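Local atomic coordinates of putative thioesterase (Novosphingobium aromaticivorans, PDB entry 3CJY), a protein that probably hydrolyses acyl-CoA thioesters, as a putative thioesterase of the double hot-dog type, and binds calcium. Residues Q12-Y17 with A49-R54; G31-F36 with A138-A143; E150-G155 with W167-D172; N207-T212 with L247-A252. All coordinates share one frame; numbering follows the deposited sequence. Where two conformers were deposited one is given.

Contact 1: residues Q12-Y17 with A49-R54. With CA (calcium ion), chain B.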
loop_
_atom_site.group_PDB
_atom_site.type_symbol
_atom_site.label_atom_id
_atom_site.label_comp_id
_atom_site.label_asym_id
_atom_site.label_seq_id
_atom_site.Cartn_x
_atom_site.Cartn_y
_atom_site.Cartn_z
ATOM N N GLN A 12 -22.684 14.317 -11.087
ATOM C CA GLN A 12 -22.986 15.535 -11.824
ATOM C C GLN A 12 -22.635 15.242 -13.280
ATOM O O GLN A 12 -23.332 15.659 -14.211
ATOM C CB GLN A 12 -22.201 16.727 -11.297
ATOM C CG GLN A 12 -21.955 16.732 -9.774
ATOM C CD GLN A 12 -23.204 16.727 -8.924
ATOM O OE1 GLN A 12 -24.223 16.119 -9.275
ATOM N NE2 GLN A 12 -23.124 17.386 -7.776
ATOM N N ASP A 13 -21.559 14.492 -13.459
ATOM C CA ASP A 13 -21.106 14.064 -14.787
ATOM C C ASP A 13 -20.057 12.978 -14.694
ATOM O O ASP A 13 -19.754 12.482 -13.605
ATOM C CB ASP A 13 -20.552 15.243 -15.604
ATOM C CG ASP A 13 -19.619 16.131 -14.805
ATOM O OD1 ASP A 13 -18.501 15.680 -14.458
ATOM O OD2 ASP A 13 -20.006 17.293 -14.545
ATOM N N ASP A 14 -19.524 12.583 -15.847
ATOM C CA ASP A 14 -18.409 11.642 -15.837
ATOM C C ASP A 14 -17.514 12.612 -15.024
ATOM O O ASP A 14 -17.709 13.828 -15.072
ATOM C CB ASP A 14 -17.872 11.414 -17.270
ATOM C CG ASP A 14 -17.371 9.980 -17.535
ATOM O OD1 ASP A 14 -18.153 8.996 -17.408
ATOM O OD2 ASP A 14 -16.214 9.831 -17.999
ATOM N N ALA A 15 -16.588 12.142 -14.230
ATOM C CA ALA A 15 -15.702 13.087 -13.548
ATOM C C ALA A 15 -16.197 13.802 -12.282
ATOM O O ALA A 15 -15.374 14.032 -11.429
ATOM C CB ALA A 15 -15.143 14.123 -14.528
ATOM N N ARG A 16 -17.467 14.185 -12.127
ATOM C CA ARG A 16 -17.841 14.908 -10.884
ATOM C C ARG A 16 -19.032 14.345 -10.139
ATOM O O ARG A 16 -20.121 14.197 -10.689
ATOM C CB ARG A 16 -18.037 16.388 -11.144
ATOM C CG ARG A 16 -16.785 17.075 -11.645
ATOM N N TYR A 17 -18.796 14.069 -8.859
ATOM C CA TYR A 17 -19.791 13.464 -7.962
ATOM C C TYR A 17 -19.848 14.161 -6.612
ATOM O O TYR A 17 -18.914 14.805 -6.200
ATOM C CB TYR A 17 -19.442 12.008 -7.702
ATOM C CG TYR A 17 -19.288 11.139 -8.918
ATOM C CD1 TYR A 17 -18.176 11.247 -9.718
ATOM C CD2 TYR A 17 -20.206 10.147 -9.200
ATOM C CE1 TYR A 17 -17.987 10.416 -10.798
ATOM C CE2 TYR A 17 -20.035 9.302 -10.312
ATOM C CZ TYR A 17 -18.920 9.443 -11.093
ATOM O OH TYR A 17 -18.728 8.647 -12.185
ATOM N N ALA A 49 -14.508 3.602 -10.742
ATOM C CA ALA A 49 -15.056 2.476 -11.524
ATOM C C ALA A 49 -16.243 2.936 -12.379
ATOM O O ALA A 49 -16.400 2.544 -13.543
ATOM C CB ALA A 49 -15.457 1.341 -10.602
ATOM N N GLU A 50 -17.030 3.835 -11.815
ATOM C CA GLU A 50 -18.251 4.324 -12.487
ATOM C C GLU A 50 -17.858 5.224 -13.668
ATOM O O GLU A 50 -18.476 5.215 -14.740
ATOM C CB GLU A 50 -19.122 5.057 -11.445
ATOM C CG GLU A 50 -20.616 4.720 -11.469
ATOM C CD GLU A 50 -21.395 5.614 -12.353
ATOM O OE1 GLU A 50 -20.867 6.714 -12.640
ATOM O OE2 GLU A 50 -22.523 5.234 -12.752
ATOM N N THR A 51 -16.809 6.002 -13.481
ATOM C CA THR A 51 -16.342 6.900 -14.543
ATOM C C THR A 51 -15.625 6.116 -15.621
ATOM O O THR A 51 -15.871 6.327 -16.790
ATOM C CB THR A 51 -15.386 7.946 -13.990
ATOM O OG1 THR A 51 -16.108 8.774 -13.085
ATOM C CG2 THR A 51 -14.778 8.790 -15.103
ATOM N N VAL A 52 -14.791 5.162 -15.239
ATOM C CA VAL A 52 -14.005 4.400 -16.216
ATOM C C VAL A 52 -14.766 3.230 -16.848
ATOM O O VAL A 52 -14.507 2.852 -17.986
ATOM C CB VAL A 52 -12.656 3.940 -15.603
ATOM C CG1 VAL A 52 -12.021 2.924 -16.449
ATOM C CG2 VAL A 52 -11.727 5.150 -15.439
ATOM N N GLY A 53 -15.663 2.627 -16.090
ATOM C CA GLY A 53 -16.489 1.554 -16.594
ATOM C C GLY A 53 -15.827 0.211 -16.507
ATOM O O GLY A 53 -16.122 -0.684 -17.284
ATOM N N ARG A 54 -14.948 0.060 -15.527
ATOM C CA ARG A 54 -14.330 -1.226 -15.283
ATOM C C ARG A 54 -13.971 -1.321 -13.809
ATOM O O ARG A 54 -13.974 -0.325 -13.084
ATOM C CB ARG A 54 -13.136 -1.442 -16.189
ATOM C CG ARG A 54 -12.057 -0.451 -15.988
ATOM C CD ARG A 54 -11.459 -0.087 -17.323
ATOM N NE ARG A 54 -10.762 -1.194 -17.953
ATOM C CZ ARG A 54 -10.195 -1.105 -19.150
ATOM N NH1 ARG A 54 -10.275 0.035 -19.832
ATOM N NH2 ARG A 54 -9.557 -2.142 -19.668
HETATM CA CA CA B . -16.845 7.451 -18.587
HETATM O O HOH W 1 -14.715 8.049 -19.211
#

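Contact 2: residues G31-F36 with A138-A143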
loop_
_atom_site.group_PDB
_atom_site.type_symbol
_atom_site.label_atom_id
_atom_site.label_comp_id
_atom_site.label_asym_id
_atom_site.label_seq_id
_atom_site.Cartn_x
_atom_site.Cartn_y
_atom_site.Cartn_z
ATOM N N GLY A 31 -17.626 13.596 20.774
ATOM C CA GLY A 31 -17.251 14.963 20.545
ATOM C C GLY A 31 -16.734 15.153 19.160
ATOM O O GLY A 31 -16.493 16.272 18.709
ATOM N N HIS A 32 -16.544 14.024 18.489
ATOM C CA HIS A 32 -16.049 14.013 17.135
ATOM C C HIS A 32 -16.866 13.057 16.276
ATOM O O HIS A 32 -17.272 11.964 16.706
ATOM C CB HIS A 32 -14.587 13.608 17.114
ATOM C CG HIS A 32 -13.745 14.373 18.082
ATOM N ND1 HIS A 32 -13.806 14.156 19.443
ATOM C CD2 HIS A 32 -12.857 15.379 17.899
ATOM C CE1 HIS A 32 -12.994 14.999 20.058
ATOM N NE2 HIS A 32 -12.403 15.749 19.143
ATOM N N ALA A 33 -17.099 13.506 15.061
ATOM C CA ALA A 33 -17.816 12.738 14.057
ATOM C C ALA A 33 -17.309 13.189 12.705
ATOM O O ALA A 33 -17.533 14.347 12.285
ATOM C CB ALA A 33 -19.268 12.967 14.169
ATOM N N TYR A 34 -16.654 12.276 12.002
ATOM C CA TYR A 34 -16.125 12.579 10.678
ATOM C C TYR A 34 -16.272 11.350 9.810
ATOM O O TYR A 34 -16.452 10.226 10.299
ATOM C CB TYR A 34 -14.658 13.050 10.748
ATOM C CG TYR A 34 -13.833 12.155 11.628
ATOM C CD1 TYR A 34 -13.196 11.020 11.121
ATOM C CD2 TYR A 34 -13.738 12.412 12.994
ATOM C CE1 TYR A 34 -12.486 10.178 11.952
ATOM C CE2 TYR A 34 -13.030 11.582 13.818
ATOM C CZ TYR A 34 -12.421 10.463 13.298
ATOM O OH TYR A 34 -11.705 9.674 14.168
ATOM N N LEU A 35 -16.198 11.592 8.518
ATOM C CA LEU A 35 -16.283 10.555 7.510
ATOM C C LEU A 35 -15.200 9.512 7.745
ATOM O O LEU A 35 -14.001 9.814 7.895
ATOM C CB LEU A 35 -16.163 11.167 6.103
ATOM C CG LEU A 35 -16.246 10.205 4.914
ATOM C CD1 LEU A 35 -17.589 9.483 4.816
ATOM C CD2 LEU A 35 -15.951 11.002 3.623
ATOM N N PHE A 36 -15.694 8.281 7.856
ATOM C CA PHE A 36 -14.870 7.084 7.989
ATOM C C PHE A 36 -13.884 6.988 6.818
ATOM O O PHE A 36 -14.257 7.107 5.664
ATOM C CB PHE A 36 -15.816 5.857 8.064
ATOM C CG PHE A 36 -15.133 4.531 8.187
ATOM C CD1 PHE A 36 -14.064 4.341 9.028
ATOM C CD2 PHE A 36 -15.646 3.452 7.481
ATOM C CE1 PHE A 36 -13.470 3.079 9.150
ATOM C CE2 PHE A 36 -15.054 2.195 7.577
ATOM C CZ PHE A 36 -13.984 2.023 8.434
ATOM N N ALA A 138 -15.291 3.540 22.011
ATOM C CA ALA A 138 -16.454 4.410 22.211
ATOM C C ALA A 138 -16.555 5.371 21.034
ATOM O O ALA A 138 -15.561 5.871 20.548
ATOM C CB ALA A 138 -16.329 5.181 23.511
ATOM N N GLN A 139 -17.790 5.599 20.602
ATOM C CA GLN A 139 -18.099 6.458 19.469
ATOM C C GLN A 139 -19.090 7.532 19.870
ATOM O O GLN A 139 -19.940 7.332 20.733
ATOM C CB GLN A 139 -18.696 5.626 18.340
ATOM C CG GLN A 139 -17.726 4.537 17.768
ATOM C CD GLN A 139 -16.629 5.135 16.948
ATOM O OE1 GLN A 139 -16.846 5.548 15.821
ATOM N NE2 GLN A 139 -15.416 5.191 17.512
ATOM N N ASP A 140 -18.927 8.675 19.231
ATOM C CA ASP A 140 -19.857 9.787 19.381
ATOM C C ASP A 140 -21.228 9.232 18.990
ATOM O O ASP A 140 -21.337 8.455 18.086
ATOM C CB ASP A 140 -19.423 10.934 18.477
ATOM C CG ASP A 140 -20.287 12.166 18.625
ATOM O OD1 ASP A 140 -21.345 12.225 17.965
ATOM O OD2 ASP A 140 -19.894 13.065 19.402
ATOM N N ASP A 141 -22.285 9.651 19.658
ATOM C CA ASP A 141 -23.625 9.110 19.372
ATOM C C ASP A 141 -24.168 9.447 17.983
ATOM O O ASP A 141 -25.104 8.807 17.492
ATOM C CB ASP A 141 -24.591 9.437 20.500
ATOM C CG ASP A 141 -24.314 8.571 21.733
ATOM O OD1 ASP A 141 -23.457 7.636 21.636
ATOM O OD2 ASP A 141 -24.924 8.836 22.783
ATOM N N ASN A 142 -23.506 10.397 17.337
ATOM C CA ASN A 142 -23.862 10.838 15.975
ATOM C C ASN A 142 -22.927 10.241 14.903
ATOM O O ASN A 142 -23.046 10.515 13.707
ATOM C CB ASN A 142 -23.820 12.382 15.962
ATOM C CG ASN A 142 -24.655 13.001 17.105
ATOM O OD1 ASN A 142 -24.133 13.747 17.979
ATOM N ND2 ASN A 142 -25.917 12.653 17.138
ATOM N N ALA A 143 -21.977 9.418 15.366
ATOM C CA ALA A 143 -20.996 8.738 14.483
ATOM C C ALA A 143 -21.387 7.276 14.547
ATOM O O ALA A 143 -20.961 6.554 15.431
ATOM C CB ALA A 143 -19.556 8.974 14.964
#

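Contact 3: residues E150-G155 with W167-D172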
loop_
_atom_site.group_PDB
_atom_site.type_symbol
_atom_site.label_atom_id
_atom_site.label_comp_id
_atom_site.label_asym_id
_atom_site.label_seq_id
_atom_site.Cartn_x
_atom_site.Cartn_y
_atom_site.Cartn_z
ATOM N N GLU A 150 -21.813 -5.938 12.285
ATOM C CA GLU A 150 -21.774 -6.983 13.289
ATOM C C GLU A 150 -20.322 -7.490 13.399
ATOM O O GLU A 150 -19.713 -7.891 12.397
ATOM C CB GLU A 150 -22.767 -8.110 12.957
ATOM C CG GLU A 150 -22.847 -9.168 14.065
ATOM C CD GLU A 150 -23.900 -10.217 13.790
ATOM O OE1 GLU A 150 -24.495 -10.208 12.671
ATOM O OE2 GLU A 150 -24.100 -11.057 14.694
ATOM N N VAL A 151 -19.760 -7.427 14.602
ATOM C CA VAL A 151 -18.351 -7.796 14.822
ATOM C C VAL A 151 -18.178 -8.893 15.827
ATOM O O VAL A 151 -18.715 -8.826 16.939
ATOM C CB VAL A 151 -17.533 -6.541 15.292
ATOM C CG1 VAL A 151 -16.057 -6.816 15.425
ATOM C CG2 VAL A 151 -17.758 -5.315 14.377
ATOM N N ARG A 152 -17.452 -9.920 15.427
ATOM C CA ARG A 152 -17.130 -11.000 16.324
ATOM C C ARG A 152 -15.618 -11.217 16.415
ATOM O O ARG A 152 -14.860 -10.933 15.480
ATOM C CB ARG A 152 -17.813 -12.262 15.872
ATOM C CG ARG A 152 -19.334 -12.109 15.896
ATOM C CD ARG A 152 -20.024 -13.387 15.474
ATOM N NE ARG A 152 -21.484 -13.191 15.409
ATOM C CZ ARG A 152 -22.316 -14.109 14.953
ATOM N NH1 ARG A 152 -21.870 -15.294 14.593
ATOM N NH2 ARG A 152 -23.602 -13.845 14.867
ATOM N N GLU A 153 -15.195 -11.731 17.562
ATOM C CA GLU A 153 -13.757 -11.984 17.812
ATOM C C GLU A 153 -13.333 -13.304 17.194
ATOM O O GLU A 153 -13.817 -14.356 17.608
ATOM C CB GLU A 153 -13.471 -12.084 19.304
ATOM C CG GLU A 153 -13.814 -10.889 20.126
ATOM C CD GLU A 153 -12.872 -9.699 19.927
ATOM O OE1 GLU A 153 -11.819 -9.879 19.269
ATOM O OE2 GLU A 153 -13.183 -8.590 20.461
ATOM N N ALA A 154 -12.388 -13.274 16.250
ATOM C CA ALA A 154 -11.950 -14.506 15.593
ATOM C C ALA A 154 -10.556 -14.963 16.036
ATOM O O ALA A 154 -10.078 -15.997 15.587
ATOM C CB ALA A 154 -11.955 -14.315 14.060
ATOM N N GLY A 155 -9.916 -14.204 16.917
ATOM C CA GLY A 155 -8.510 -14.448 17.231
ATOM C C GLY A 155 -8.168 -15.534 18.234
ATOM O O GLY A 155 -7.011 -16.029 18.302
ATOM N N TRP A 167 -14.349 -11.224 12.688
ATOM C CA TRP A 167 -15.373 -11.517 11.710
ATOM C C TRP A 167 -16.253 -10.260 11.634
ATOM O O TRP A 167 -16.760 -9.750 12.650
ATOM C CB TRP A 167 -16.234 -12.731 12.078
ATOM C CG TRP A 167 -15.605 -14.053 11.879
ATOM C CD1 TRP A 167 -15.201 -14.912 12.850
ATOM C CD2 TRP A 167 -15.311 -14.683 10.636
ATOM N NE1 TRP A 167 -14.704 -16.052 12.294
ATOM C CE2 TRP A 167 -14.716 -15.932 10.933
ATOM C CE3 TRP A 167 -15.468 -14.329 9.314
ATOM C CZ2 TRP A 167 -14.334 -16.838 9.925
ATOM C CZ3 TRP A 167 -15.074 -15.220 8.321
ATOM C CH2 TRP A 167 -14.525 -16.449 8.630
ATOM N N LEU A 168 -16.461 -9.781 10.419
ATOM C CA LEU A 168 -17.268 -8.589 10.163
ATOM C C LEU A 168 -18.389 -8.877 9.190
ATOM O O LEU A 168 -18.212 -9.581 8.229
ATOM C CB LEU A 168 -16.421 -7.459 9.553
ATOM C CG LEU A 168 -15.196 -7.035 10.352
ATOM C CD1 LEU A 168 -14.404 -5.999 9.496
ATOM C CD2 LEU A 168 -15.553 -6.510 11.736
ATOM N N ARG A 169 -19.557 -8.331 9.472
ATOM C CA ARG A 169 -20.684 -8.520 8.581
ATOM C C ARG A 169 -21.550 -7.274 8.586
ATOM O O ARG A 169 -21.960 -6.796 9.676
ATOM C CB ARG A 169 -21.521 -9.725 8.996
ATOM C CG ARG A 169 -22.652 -9.955 7.977
ATOM C CD ARG A 169 -23.450 -11.189 8.258
ATOM N NE ARG A 169 -24.128 -11.214 9.552
ATOM C CZ ARG A 169 -24.795 -12.294 9.980
ATOM N NH1 ARG A 169 -24.867 -13.368 9.206
ATOM N NH2 ARG A 169 -25.391 -12.322 11.174
ATOM N N ARG A 170 -21.807 -6.753 7.396
ATOM C CA ARG A 170 -22.735 -5.610 7.248
ATOM C C ARG A 170 -24.148 -6.047 7.595
ATOM O O ARG A 170 -24.692 -7.034 7.035
ATOM C CB ARG A 170 -22.713 -5.013 5.846
ATOM C CG ARG A 170 -21.480 -4.174 5.602
ATOM C CD ARG A 170 -21.354 -3.736 4.238
ATOM N NE ARG A 170 -22.433 -2.856 3.891
ATOM C CZ ARG A 170 -22.346 -1.969 2.905
ATOM N NH1 ARG A 170 -21.214 -1.845 2.220
ATOM N NH2 ARG A 170 -23.373 -1.180 2.639
ATOM N N LYS A 171 -24.759 -5.308 8.509
ATOM C CA LYS A 171 -26.126 -5.614 8.913
ATOM C C LYS A 171 -27.118 -5.376 7.773
ATOM O O LYS A 171 -28.215 -5.915 7.789
ATOM C CB LYS A 171 -26.521 -4.813 10.168
ATOM C CG LYS A 171 -25.768 -5.302 11.459
ATOM C CD LYS A 171 -26.125 -4.471 12.698
ATOM C CE LYS A 171 -25.158 -4.695 13.838
ATOM N NZ LYS A 171 -25.599 -3.898 15.041
ATOM N N ASP A 172 -26.732 -4.548 6.817
ATOM C CA ASP A 172 -27.607 -4.227 5.692
ATOM C C ASP A 172 -27.564 -5.257 4.553
ATOM O O ASP A 172 -28.233 -5.103 3.525
ATOM C CB ASP A 172 -27.359 -2.809 5.174
ATOM C CG ASP A 172 -26.021 -2.644 4.525
ATOM O OD1 ASP A 172 -25.277 -3.634 4.350
ATOM O OD2 ASP A 172 -25.714 -1.484 4.194
HETATM O O HOH W 2 -25.115 -8.910 10.275
#

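Contact 4: residues N207-T212 with L247-A252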
loop_
_atom_site.group_PDB
_atom_site.type_symbol
_atom_site.label_atom_id
_atom_site.label_comp_id
_atom_site.label_asym_id
_atom_site.label_seq_id
_atom_site.Cartn_x
_atom_site.Cartn_y
_atom_site.Cartn_z
ATOM N N ASN A 207 -4.886 5.174 3.121
ATOM C CA ASN A 207 -5.523 3.872 2.932
ATOM C C ASN A 207 -5.022 3.317 1.577
ATOM O O ASN A 207 -4.937 4.038 0.577
ATOM C CB ASN A 207 -7.061 3.906 2.833
ATOM C CG ASN A 207 -7.810 3.738 4.176
ATOM O OD1 ASN A 207 -9.029 3.456 4.175
ATOM N ND2 ASN A 207 -7.122 3.932 5.301
ATOM N N SER A 208 -4.698 2.033 1.582
ATOM C CA SER A 208 -4.324 1.296 0.367
ATOM C C SER A 208 -5.177 0.052 0.335
ATOM O O SER A 208 -5.385 -0.589 1.366
ATOM C CB SER A 208 -2.852 0.904 0.388
ATOM O OG SER A 208 -2.458 0.209 -0.800
ATOM N N LEU A 209 -5.664 -0.286 -0.858
ATOM C CA LEU A 209 -6.503 -1.520 -1.080
ATOM C C LEU A 209 -6.110 -2.206 -2.396
ATOM O O LEU A 209 -5.962 -1.532 -3.435
ATOM C CB LEU A 209 -7.997 -1.182 -1.110
ATOM C CG LEU A 209 -8.965 -2.347 -1.009
ATOM C CD1 LEU A 209 -8.954 -2.948 0.400
ATOM C CD2 LEU A 209 -10.384 -1.956 -1.451
ATOM N N ARG A 210 -5.941 -3.528 -2.332
ATOM C CA ARG A 210 -5.653 -4.330 -3.521
ATOM C C ARG A 210 -6.717 -5.423 -3.587
ATOM O O ARG A 210 -6.766 -6.301 -2.733
ATOM C CB ARG A 210 -4.239 -4.931 -3.437
ATOM C CG ARG A 210 -3.219 -3.879 -3.245
ATOM C CD ARG A 210 -1.784 -4.382 -3.224
ATOM N NE ARG A 210 -0.964 -3.290 -2.774
ATOM C CZ ARG A 210 -0.632 -2.264 -3.546
ATOM N NH1 ARG A 210 -0.963 -2.292 -4.839
ATOM N NH2 ARG A 210 0.081 -1.254 -3.042
ATOM N N ILE A 211 -7.549 -5.381 -4.627
ATOM C CA ILE A 211 -8.662 -6.315 -4.712
ATOM C C ILE A 211 -8.374 -7.441 -5.675
ATOM O O ILE A 211 -7.986 -7.181 -6.823
ATOM C CB ILE A 211 -9.935 -5.600 -5.195
ATOM C CG1 ILE A 211 -10.284 -4.477 -4.205
ATOM C CG2 ILE A 211 -11.108 -6.612 -5.380
ATOM C CD1 ILE A 211 -11.441 -3.601 -4.680
ATOM N N THR A 212 -8.506 -8.676 -5.209
ATOM C CA THR A 212 -8.397 -9.839 -6.096
ATOM C C THR A 212 -9.784 -10.306 -6.567
ATOM O O THR A 212 -9.975 -10.704 -7.714
ATOM C CB THR A 212 -7.617 -11.009 -5.446
ATOM O OG1 THR A 212 -6.261 -10.600 -5.261
ATOM C CG2 THR A 212 -7.615 -12.273 -6.317
ATOM N N LEU A 247 -9.313 -15.395 -0.523
ATOM C CA LEU A 247 -8.763 -14.076 -0.323
ATOM C C LEU A 247 -9.424 -13.097 -1.313
ATOM O O LEU A 247 -9.415 -13.312 -2.528
ATOM C CB LEU A 247 -7.248 -14.112 -0.473
ATOM C CG LEU A 247 -6.455 -12.842 -0.171
ATOM C CD1 LEU A 247 -4.973 -13.211 0.136
ATOM C CD2 LEU A 247 -6.541 -11.791 -1.229
ATOM N N LEU A 248 -10.070 -12.092 -0.751
ATOM C CA LEU A 248 -10.781 -11.067 -1.528
ATOM C C LEU A 248 -9.913 -9.857 -1.801
ATOM O O LEU A 248 -9.852 -9.298 -2.928
ATOM C CB LEU A 248 -12.070 -10.683 -0.775
ATOM C CG LEU A 248 -13.000 -11.820 -0.415
ATOM C CD1 LEU A 248 -14.240 -11.240 0.342
ATOM C CD2 LEU A 248 -13.404 -12.656 -1.648
ATOM N N ALA A 249 -9.273 -9.374 -0.736
ATOM C CA ALA A 249 -8.436 -8.198 -0.858
ATOM C C ALA A 249 -7.404 -8.113 0.215
ATOM O O ALA A 249 -7.445 -8.881 1.205
ATOM C CB ALA A 249 -9.318 -6.925 -0.816
ATOM N N THR A 250 -6.427 -7.238 0.004
ATOM C CA THR A 250 -5.504 -6.844 1.073
ATOM C C THR A 250 -5.475 -5.332 1.134
ATOM O O THR A 250 -5.911 -4.652 0.217
ATOM C CB THR A 250 -4.066 -7.325 0.883
ATOM O OG1 THR A 250 -3.527 -6.748 -0.311
ATOM C CG2 THR A 250 -3.972 -8.851 0.742
ATOM N N GLY A 251 -4.972 -4.821 2.245
ATOM C CA GLY A 251 -4.896 -3.390 2.465
ATOM C C GLY A 251 -3.804 -3.073 3.454
ATOM O O GLY A 251 -3.211 -3.946 4.056
ATOM N N ALA A 252 -3.537 -1.808 3.552
ATOM C CA ALA A 252 -2.525 -1.326 4.477
ATOM C C ALA A 252 -2.694 0.153 4.686
ATOM O O ALA A 252 -3.359 0.825 3.931
ATOM C CB ALA A 252 -1.144 -1.613 3.937
HETATM O O HOH W 3 -1.423 -4.905 0.162
#

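Contact 1: residues Q12-Y17 with A49-R54
The phenol ring of Tyr17 meets helix 37-52 at its hydroxyl edge, where Glu50 OE1 and Thr51 OG1 both lie in the ring plane. Its OH donates to Glu50 OE1 over 2.9 Å, on the anti lone pair of that oxygen, with carboxylate and ring planes nearly perpendicular at 89°. Thr51 OG1, hydrogen-bonded to Val47 O of the helix, stands 2.8 Å from Tyr17 OH. With CG anti to the carbonyl carbon (chi1 -56°), the ring extends from strand 16-20 to the helix. A phenylalanine in place of Tyr17 would probably leave Glu50 OE1 without this donor. The Asp14 carboxylate crosses the Thr51 side chain, OD2 lying 3.4 Å from Thr51 CG2, and grips calcium with both oxygens, OD1 at 2.3 Å and OD2 at 2.5 Å from the ion. Thr51 O, near the helix C-terminus, binds the same ion at 2.3 Å, and a water is a further ligand. Arg11 pairs with Glu50 and bonds to Asp14 OD1. Bidentate carboxylate, main-chain carbonyl and water are all oxygen ligands, a chemistry suited to calcium, and the ion ties the N-terminal turn to the helix end.

Contact 2: residues G31-F36 with A138-A143
Asp140 reaches across to Gly31 and His32, and each part of its side chain has a partner. CB presses on the backbone, 3.0 Å from His32 O. CG, anti to the backbone N (chi1 -177°), still lies 3.6 Å from His32 O. OD2 then accepts from Gly31 N at 2.7 Å through its anti lone pair, with a fairly straight angle of 162° at the hydrogen. The other oxygen, OD1, turns back to its own segment, 138-143, and takes the N-H of Asn142 at 2.9 Å, met on the anti side but 29° out of the carboxylate plane. Two backbone donors on different segments thus fix the rotation of one carboxylate. Replacing Asp140 by alanine is likely to leave Gly31 N without this acceptor and the turn from Asp140 to Ala143 without its side-chain bond. Farther along, Ala33 CB and Ala143 CB touch at 4.1 Å, a small apolar patch that Leu69 extends on the Ala33 side. Asp140 also bonds to Gly28 through its backbone. The arrangement is an Asx turn on a type I beta turn, here joining a surface loop of the C-terminal hot-dog region to the N-terminal one.

Contact 3: residues E150-G155 with W167-D172
Glu150 and Arg169 face each other as an antiparallel hydrogen-bonded pair, their side chains side by side and pointing the same way. Both backbone bonds of the pair form, Glu150 N to Arg169 O at 2.8 Å and Arg169 N to Glu150 O at 3.0 Å; Arg152 and Trp167 likewise exchange two. The carboxylate of Glu150 is shared. OE1 takes Arg169 NH2 at 2.7 Å, on the syn side but 25° out of the carboxylate plane, and a weak bond from Arg169 NE. A water, donating to Glu150 OE1 and accepting from Arg169 NE, bridges the same two groups. OE2 takes Arg152 NH2 at 2.8 Å, which arrives from above the carboxylate plane; Asp128 and the carbonyl of Pro127 hold Arg152 NH1. The bend of Arg169 at chi3 (60°) brings its guanidinium edge back to Glu150. Next along the strands, Trp167 sets CD1 3.5 Å from Ala154 CB, while its NE1 donates to Pro125 O. On the other face Val151 CG2 packs 3.6 Å from Leu168 CD2. Since Arg152 NH2 and Arg169 NH2 lie only 4.4 Å apart, the single negative charge between them probably offsets their repulsion, and both positive charges would favour an ionised Glu150.

Contact 4: residues N207-T212 with L247-A252
Arg210 and Thr250 form the central hydrogen-bonded pair of two antiparallel strands. Arg210 N donates to Thr250 O at 2.8 Å, nearly straight (171°), and Thr250 N returns a bond to Arg210 O. Ser208 and Ala252 pair in the same way, and Thr212 N reaches Leu248 O at 2.7 Å. Between these pairs the strands come close: Leu209 and Gly251 have CA atoms 4.3 Å apart. A CB on Gly251 would clash with Ser208 O, which glycine avoids. On the face that bears Leu209 and Ile211, Ala249 CB touches both, 4.2 Å from Leu209 CD1 and 4.3 Å from Ile211 CG1. On the other face Thr250 OG1 sits between its backbone N and carbonyl carbon (chi1 62°), which sets it against Arg210 CB at 3.7 Å. The Arg210 chain leads on, extended from CG to NE, and a water that donates to Thr250 OG1 is linked weakly to Arg210 NE. Farther out, this face meets the second subunit. Arg210 NH2 makes a salt bridge with Asp206 of that subunit, Thr250 OG1 bonds to its Gln235, and Thr212 OG1 to its Ser228 and Gln235. The Leu209 and Ile211 face packs on helix 178-185, through Ala182, Ala185 and Ala178. Strand 203-211 lies between strands 56-63 and 247-256; the latter pairs with 233-241, where Leu248 and Ala249 form a classic beta bulge opposite Leu240.

How the contacts relate
Contact 1 opens the series at the calcium site, its 49-54 segment ending helix 37-52, which directly follows strand 34-35 of contact 2. Their segments alternate along the chain, and contact 2 then spans from the N-terminal to the C-terminal acyl-CoA thioesterase region. Contacts 3 and 4 come later, in series and both within the C-terminal region, their centres about 18 Å apart; helix 178-185 packs against both. Contacts 1 and 3 lie on opposite sides of the chain's centre, about 31 Å between centres. Strand 203-211 of contact 4 pairs with strand 56-63, so the two hot-dog halves meet there in strand pairing as well as through the loops of contact 2. Contact 4 also faces the second subunit.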